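Local coordinates for protein ribulose bisphosphate carboxylase small chain (Galdieria sulphuraria, PDB 4F0H) that forms the small subunit of RuBisCO, the carbon-fixing ribulose bisphosphate carboxylase, and packs with large subunits and further small subunits in a sixteen-chain assembly, at residues B[40-45]-B[123-128]; B[49-54]-B[69-74]; B[114-117]-B[121-124]. All coordinates share one frame; numbering follows the deposited sequence.

In the fold
Interaction 1 is buried, interactions 2 and 3 only partly so. Interactions 1 and 3 share strand 121-127 of the C-terminal hairpin: 114-117 with 121-124 pairs it to its partner strand by backbone hydrogen bonds near the turn, while 40-45 with 123-128 sets its other end against the loop after strand 32-38, with a histidine edge and two bridging waters. Interaction 2 belongs to the four-stranded sheet and its helix 61-74 and rests on an indole face against aliphatic carbon and sulfur. Its centre lies about 38 Å from that of interaction 3, on the opposite side of the chain's centre, whereas interactions 1 and 3 both touch a neighbouring small subunit.

Interaction 1: B[40-45]-B[123-128]; sequences DIHPRN and YSIQAY
His42 reaches from the loop 40-45 to Ile125 on strand 121-127 in a buried contact that also takes in Ala127. Its CG stands anti to the backbone N (chi1 -166°), and from CB the imidazole extends toward the strand. ND1, turned back to its own loop, accepts the backbone N-H of Arg44 at 2.8 Å, close to the ring plane, which fixes the ring's rotation; Pro43 CD lies over one face. At the far edge CD2 meets Ile125 O at 3.1 Å, near the ring plane, while CD2 and NE2 both touch the CG2 branch of Ile125, each at 4.0 Å. NE2 also bonds a water, 3.0 Å away, that accepts from Ile125 N. A second water bridges the segments, donating to Asp40 OD1 and accepting from Ala127 N at 3.0 Å. Asp40 OD1 also takes His42 N at 3.2 Å in an Asx turn leading into the type I turn His42-Asn45, and Ile41 CG2 packs on Ala127 CB. Asp40 OD2 forms a salt bridge with Arg113 of a neighbouring small subunit. The loop, between strands 32-38 and 49-50, lies against a hairpin strand whose other edge bonds strand 109-115, with Phe109 touching both Ile125 and Ala127.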
# COMPACT_ATOMS: atom_id res chain seq x y z
N ASP B 40 32.36 -28.96 -11.86
CA ASP B 40 30.91 -28.66 -11.83
C ASP B 40 30.66 -27.77 -13.06
O ASP B 40 30.97 -26.57 -13.04
CB ASP B 40 30.54 -27.96 -10.54
CG ASP B 40 29.14 -27.38 -10.56
OD1 ASP B 40 28.39 -27.65 -11.51
OD2 ASP B 40 28.77 -26.68 -9.62
N ILE B 41 30.25 -28.38 -14.16
CA ILE B 41 30.13 -27.60 -15.44
C ILE B 41 28.83 -26.69 -15.55
O ILE B 41 28.43 -26.22 -16.63
CB ILE B 41 30.43 -28.51 -16.66
CG1 ILE B 41 30.73 -27.66 -17.91
CG2 ILE B 41 29.29 -29.51 -16.88
CD1 ILE B 41 32.02 -26.94 -17.90
N HIS B 42 28.15 -26.45 -14.42
CA HIS B 42 26.97 -25.58 -14.43
C HIS B 42 27.37 -24.23 -15.07
O HIS B 42 28.44 -23.66 -14.75
CB HIS B 42 26.49 -25.35 -13.00
CG HIS B 42 25.11 -24.76 -12.91
ND1 HIS B 42 24.83 -23.42 -13.16
CD2 HIS B 42 23.92 -25.34 -12.61
CE1 HIS B 42 23.53 -23.20 -13.00
NE2 HIS B 42 22.96 -24.35 -12.65
N PRO B 43 26.51 -23.71 -15.92
CA PRO B 43 26.77 -22.43 -16.58
C PRO B 43 26.76 -21.24 -15.67
O PRO B 43 27.20 -20.16 -16.12
CB PRO B 43 25.58 -22.27 -17.53
CG PRO B 43 24.51 -23.14 -16.97
CD PRO B 43 25.22 -24.32 -16.38
N ARG B 44 26.27 -21.39 -14.43
CA ARG B 44 26.32 -20.27 -13.51
C ARG B 44 27.43 -20.48 -12.46
O ARG B 44 27.42 -19.79 -11.47
CB ARG B 44 25.00 -20.04 -12.79
CG ARG B 44 23.75 -20.01 -13.70
CD ARG B 44 23.55 -18.67 -14.43
NE ARG B 44 23.43 -17.50 -13.53
CZ ARG B 44 22.30 -17.05 -12.97
NH1 ARG B 44 21.13 -17.63 -13.18
NH2 ARG B 44 22.34 -15.98 -12.19
N ASN B 45 28.28 -21.50 -12.64
CA ASN B 45 29.44 -21.73 -11.78
C ASN B 45 30.53 -20.77 -12.23
O ASN B 45 31.38 -21.07 -13.07
CB ASN B 45 29.89 -23.24 -11.79
CG ASN B 45 31.14 -23.46 -11.01
OD1 ASN B 45 31.34 -22.78 -10.06
ND2 ASN B 45 31.97 -24.41 -11.41
N TYR B 123 12.81 -23.33 -11.98
CA TYR B 123 13.71 -24.33 -12.59
C TYR B 123 15.04 -24.36 -11.88
O TYR B 123 15.58 -23.28 -11.52
CB TYR B 123 14.08 -23.90 -14.02
CG TYR B 123 12.86 -24.02 -14.98
CD1 TYR B 123 11.93 -22.98 -15.07
CD2 TYR B 123 12.62 -25.19 -15.74
CE1 TYR B 123 10.78 -23.10 -15.93
CE2 TYR B 123 11.50 -25.28 -16.63
CZ TYR B 123 10.59 -24.22 -16.70
OH TYR B 123 9.45 -24.24 -17.51
N SER B 124 15.56 -25.57 -11.70
CA SER B 124 16.98 -25.73 -11.52
C SER B 124 17.55 -26.69 -12.59
O SER B 124 16.90 -27.60 -13.09
CB SER B 124 17.35 -26.30 -10.16
OG SER B 124 16.43 -25.92 -9.14
N ILE B 125 18.83 -26.50 -12.80
CA ILE B 125 19.62 -27.33 -13.64
C ILE B 125 20.75 -27.85 -12.76
O ILE B 125 21.36 -27.08 -12.04
CB ILE B 125 20.12 -26.39 -14.78
CG1 ILE B 125 18.98 -26.26 -15.83
CG2 ILE B 125 21.46 -26.81 -15.39
CD1 ILE B 125 19.16 -25.00 -16.71
N GLN B 126 21.06 -29.13 -12.87
CA GLN B 126 22.08 -29.73 -12.02
C GLN B 126 22.91 -30.72 -12.86
O GLN B 126 22.37 -31.60 -13.50
CB GLN B 126 21.44 -30.55 -10.90
CG GLN B 126 22.49 -31.16 -9.92
CD GLN B 126 22.76 -30.22 -8.73
OE1 GLN B 126 21.81 -29.65 -8.24
NE2 GLN B 126 24.06 -30.04 -8.29
N ALA B 127 24.22 -30.54 -12.90
CA ALA B 127 24.99 -31.44 -13.72
C ALA B 127 24.98 -32.84 -13.09
O ALA B 127 25.18 -32.98 -11.88
CB ALA B 127 26.45 -30.92 -13.89
N TYR B 128 24.80 -33.88 -13.90
CA TYR B 128 24.77 -35.22 -13.32
C TYR B 128 26.02 -35.55 -12.55
O TYR B 128 25.96 -36.16 -11.50
CB TYR B 128 24.56 -36.25 -14.44
CG TYR B 128 23.13 -36.22 -14.85
CD1 TYR B 128 22.74 -35.76 -16.12
CD2 TYR B 128 22.15 -36.59 -13.95
CE1 TYR B 128 21.43 -35.71 -16.48
CE2 TYR B 128 20.79 -36.55 -14.33
CZ TYR B 128 20.44 -36.10 -15.56
OH TYR B 128 19.09 -36.08 -15.92
O HOH W 1 25.73 -28.43 -11.32
O HOH W 2 20.08 -23.85 -12.04

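Interaction 2: B[49-54]-B[69-74]; sequences EMWGLP and NACRKA
Trp51 comes nearest the helical segment 69-74 at Cys71, with 6.9 Å between their CA atoms. This joins a strand edge to helix 61-74 in the α/β small-subunit fold, where helices pack on a four-stranded antiparallel sheet; backbone bonds from Trp51 to Ile35 tie it to the neighbouring strand 32-38. The indole, its CG anti to the backbone N (chi1 176°), reaches across to lie against one side of the helix. Cys71 CB stands over the five-membered ring in a CH-pi contact, 3.8 Å from its centroid and 9° off the normal. Cys71 SG, displaced toward Trp51 CD2 and CE3, makes an oblique sulfur-aromatic contact, 4.2 Å from that centroid. The six-membered ring spans one helical turn, with Trp51 CZ2 4.0 Å from Ala70 CB and Trp51 CH2 3.6 Å from Ala74 CB, small methyls that let the flat group come close. Trp51 NE1 is hydrogen-bonded to Glu67, one helical turn before Cys71, which should steady the ring. Away from the indole, Asn69 OD1 is gripped from opposite faces of its amide plane, by Arg72 NH1 at 2.9 Å and by Lys73 NZ at 3.1 Å.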
# COMPACT_ATOMS: atom_id res chain seq x y z
N GLU B 49 38.15 -23.32 -10.52
CA GLU B 49 39.37 -23.33 -9.71
C GLU B 49 40.53 -22.75 -10.52
O GLU B 49 40.61 -22.92 -11.74
CB GLU B 49 39.73 -24.76 -9.29
CG GLU B 49 38.66 -25.43 -8.43
CD GLU B 49 38.21 -24.55 -7.23
OE1 GLU B 49 39.03 -24.10 -6.41
OE2 GLU B 49 37.00 -24.37 -7.07
N MET B 50 41.44 -22.08 -9.83
CA MET B 50 42.58 -21.41 -10.47
C MET B 50 43.75 -22.38 -10.52
O MET B 50 44.07 -22.99 -9.50
CB MET B 50 43.01 -20.26 -9.58
CG MET B 50 42.12 -19.07 -9.59
SD MET B 50 42.88 -17.58 -8.85
CE MET B 50 43.65 -16.83 -10.27
N TRP B 51 44.41 -22.53 -11.67
CA TRP B 51 45.66 -23.30 -11.74
C TRP B 51 46.81 -22.30 -11.58
O TRP B 51 47.19 -21.62 -12.53
CB TRP B 51 45.76 -24.10 -13.02
CG TRP B 51 47.04 -24.84 -13.21
CD1 TRP B 51 48.14 -24.42 -13.94
CD2 TRP B 51 47.39 -26.11 -12.65
NE1 TRP B 51 49.15 -25.37 -13.85
CE2 TRP B 51 48.70 -26.41 -13.07
CE3 TRP B 51 46.71 -27.02 -11.84
CZ2 TRP B 51 49.35 -27.61 -12.69
CZ3 TRP B 51 47.35 -28.19 -11.45
CH2 TRP B 51 48.65 -28.49 -11.91
N GLY B 52 47.33 -22.17 -10.36
CA GLY B 52 48.27 -21.04 -10.10
C GLY B 52 47.69 -19.64 -10.39
O GLY B 52 46.46 -19.46 -10.48
N LEU B 53 48.55 -18.64 -10.53
CA LEU B 53 48.14 -17.24 -10.67
C LEU B 53 48.10 -16.91 -12.16
O LEU B 53 48.78 -17.56 -12.94
CB LEU B 53 49.15 -16.35 -9.92
CG LEU B 53 49.11 -16.52 -8.38
CD1 LEU B 53 50.33 -16.04 -7.66
CD2 LEU B 53 47.89 -15.75 -7.84
N PRO B 54 47.30 -15.90 -12.59
CA PRO B 54 47.41 -15.52 -14.01
C PRO B 54 48.87 -15.15 -14.41
O PRO B 54 49.66 -14.85 -13.55
CB PRO B 54 46.48 -14.29 -14.11
CG PRO B 54 45.60 -14.41 -12.87
CD PRO B 54 46.50 -14.92 -11.83
N ASN B 69 49.66 -27.77 -20.15
CA ASN B 69 49.95 -29.19 -20.20
C ASN B 69 50.17 -29.79 -18.83
O ASN B 69 49.71 -30.92 -18.56
CB ASN B 69 51.07 -29.45 -21.22
CG ASN B 69 50.49 -29.52 -22.64
OD1 ASN B 69 49.55 -30.23 -22.83
ND2 ASN B 69 50.97 -28.72 -23.57
N ALA B 70 50.83 -29.03 -17.96
CA ALA B 70 50.89 -29.39 -16.56
C ALA B 70 49.45 -29.50 -15.97
O ALA B 70 49.11 -30.48 -15.25
CB ALA B 70 51.73 -28.34 -15.81
N CYS B 71 48.57 -28.54 -16.30
CA CYS B 71 47.18 -28.65 -15.76
C CYS B 71 46.47 -29.92 -16.31
O CYS B 71 45.84 -30.67 -15.54
CB CYS B 71 46.38 -27.41 -16.03
SG CYS B 71 44.81 -27.43 -15.14
N ARG B 72 46.57 -30.15 -17.61
CA ARG B 72 45.97 -31.35 -18.23
C ARG B 72 46.43 -32.63 -17.57
O ARG B 72 45.63 -33.55 -17.38
CB ARG B 72 46.34 -31.42 -19.70
CG ARG B 72 45.50 -30.50 -20.56
CD ARG B 72 46.28 -30.17 -21.78
NE ARG B 72 45.43 -29.83 -22.91
CZ ARG B 72 45.91 -29.43 -24.09
NH1 ARG B 72 47.22 -29.37 -24.31
NH2 ARG B 72 45.08 -29.10 -25.09
N LYS B 73 47.71 -32.71 -17.18
CA LYS B 73 48.16 -33.96 -16.59
C LYS B 73 47.58 -34.12 -15.20
O LYS B 73 47.11 -35.20 -14.84
CB LYS B 73 49.68 -34.17 -16.60
CG LYS B 73 50.36 -33.70 -17.86
CD LYS B 73 49.67 -34.19 -19.20
CE LYS B 73 50.22 -33.40 -20.41
NZ LYS B 73 49.21 -33.00 -21.45
N ALA B 74 47.61 -33.05 -14.41
CA ALA B 74 47.17 -33.16 -13.05
C ALA B 74 45.67 -33.27 -12.99
O ALA B 74 45.18 -33.81 -12.02
CB ALA B 74 47.59 -31.96 -12.27

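Interaction 3: B[114-117]-B[121-124]; sequences QEDK and IKYS
Gln114 and Lys122 face each other as a hydrogen-bonded antiparallel pair near the turn end of the hairpin of strands 109-115 and 121-127. Two nearly straight bonds close the ring: Gln114 N donates to Lys122 O at 2.9 Å, and Lys122 N to Gln114 O at 2.8 Å. Gln114 O is also approached by Ile121 CA, 3.3 Å away, in a CA-H...O contact. The next pair, Glu115 with Ile121, is non-hydrogen-bonded and turns its side chains to the sheet face opposite Gln114 and Lys122. There Ile121 CG2 sits over the centre of the Tyr123 ring, two residues along its own strand.

On their shared face the side chains of Gln114 and Lys122 run side by side, pointing the same way, with Gln114 OE1 alongside Lys122 CB and CG. Bends at chi2 and chi4 carry Lys122 NZ round toward Asp116, 3.6 Å from OD2, a long salt bridge. The Gln114 amide holds that carboxylate from two residues back in the same segment: Gln114 NE2 reaches the anti lone pair of Asp116 OD2 at 3.1 Å and, with its second N-H, meets Glu115 O from above the carbonyl plane. Both acceptors lie near the amide plane, which locks the carboxamide's rotation. A water lies within bonding distance of Gln114 OE1, Asp116 OD2 and Lys122 NZ, accepting from the lysine.

Further out, backbone bonds from Glu115 and Tyr123 to two neighbouring small subunits extend the sheet, consistent with the beta barrel that C-terminal hairpins form in red-type RuBisCO; Asp116 makes a weak, long ion pair with Lys122 of one copy, and Lys122 with Asp116 of the other. The carboxylate probably remains ionised, its attraction spread over the Gln114 N-H and two long ammonium pairs, while short backbone bonds fix the register.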
# COMPACT_ATOMS: atom_id res chain seq x y z
N GLN B 114 10.01 -27.06 -10.24
CA GLN B 114 9.25 -26.98 -9.01
C GLN B 114 8.02 -26.15 -9.39
O GLN B 114 8.17 -25.06 -9.95
CB GLN B 114 10.01 -26.23 -7.90
CG GLN B 114 9.21 -26.21 -6.59
CD GLN B 114 9.05 -24.84 -6.10
OE1 GLN B 114 10.01 -24.26 -5.66
NE2 GLN B 114 7.83 -24.25 -6.29
N GLU B 115 6.84 -26.70 -9.15
CA GLU B 115 5.59 -26.03 -9.54
C GLU B 115 5.21 -25.00 -8.51
O GLU B 115 5.15 -25.28 -7.29
CB GLU B 115 4.47 -27.06 -9.77
CG GLU B 115 4.76 -27.87 -10.99
CD GLU B 115 3.84 -29.03 -11.26
OE1 GLU B 115 2.60 -28.95 -11.01
OE2 GLU B 115 4.36 -30.03 -11.81
N ASP B 116 5.00 -23.79 -8.98
CA ASP B 116 4.81 -22.65 -8.09
C ASP B 116 3.40 -22.03 -8.32
O ASP B 116 2.40 -22.75 -8.51
CB ASP B 116 5.89 -21.65 -8.41
CG ASP B 116 6.22 -20.79 -7.24
OD1 ASP B 116 5.94 -19.59 -7.33
OD2 ASP B 116 6.76 -21.32 -6.23
N LYS B 117 3.26 -20.71 -8.32
CA LYS B 117 1.84 -20.27 -8.42
C LYS B 117 1.23 -20.43 -9.80
O LYS B 117 1.98 -20.35 -10.77
CB LYS B 117 1.64 -18.87 -7.95
CG LYS B 117 2.65 -17.94 -8.35
CD LYS B 117 2.54 -16.80 -7.36
CE LYS B 117 2.69 -15.49 -8.09
NZ LYS B 117 3.98 -15.44 -8.82
N ILE B 121 6.78 -22.11 -13.06
CA ILE B 121 7.65 -23.13 -12.55
C ILE B 121 8.97 -22.43 -12.10
O ILE B 121 9.40 -21.44 -12.71
CB ILE B 121 7.96 -24.16 -13.70
CG1 ILE B 121 6.73 -24.97 -14.08
CG2 ILE B 121 9.21 -25.05 -13.32
CD1 ILE B 121 6.91 -25.75 -15.40
N LYS B 122 9.61 -22.93 -11.06
CA LYS B 122 10.92 -22.50 -10.67
C LYS B 122 11.86 -23.63 -11.10
O LYS B 122 11.67 -24.76 -10.70
CB LYS B 122 10.98 -22.38 -9.15
CG LYS B 122 10.08 -21.31 -8.55
CD LYS B 122 10.86 -20.02 -8.44
CE LYS B 122 10.02 -18.85 -7.92
NZ LYS B 122 9.66 -19.13 -6.51
N TYR B 123 12.81 -23.33 -11.98
CA TYR B 123 13.71 -24.33 -12.59
C TYR B 123 15.04 -24.36 -11.88
O TYR B 123 15.58 -23.28 -11.52
CB TYR B 123 14.08 -23.90 -14.02
CG TYR B 123 12.86 -24.02 -14.98
CD1 TYR B 123 11.93 -22.98 -15.07
CD2 TYR B 123 12.62 -25.19 -15.74
CE1 TYR B 123 10.78 -23.10 -15.93
CE2 TYR B 123 11.50 -25.28 -16.63
CZ TYR B 123 10.59 -24.22 -16.70
OH TYR B 123 9.45 -24.24 -17.51
N SER B 124 15.56 -25.57 -11.70
CA SER B 124 16.98 -25.73 -11.52
C SER B 124 17.55 -26.69 -12.59
O SER B 124 16.90 -27.60 -13.09
CB SER B 124 17.35 -26.30 -10.16
OG SER B 124 16.43 -25.92 -9.14
O HOH W 3 9.60 -21.73 -4.71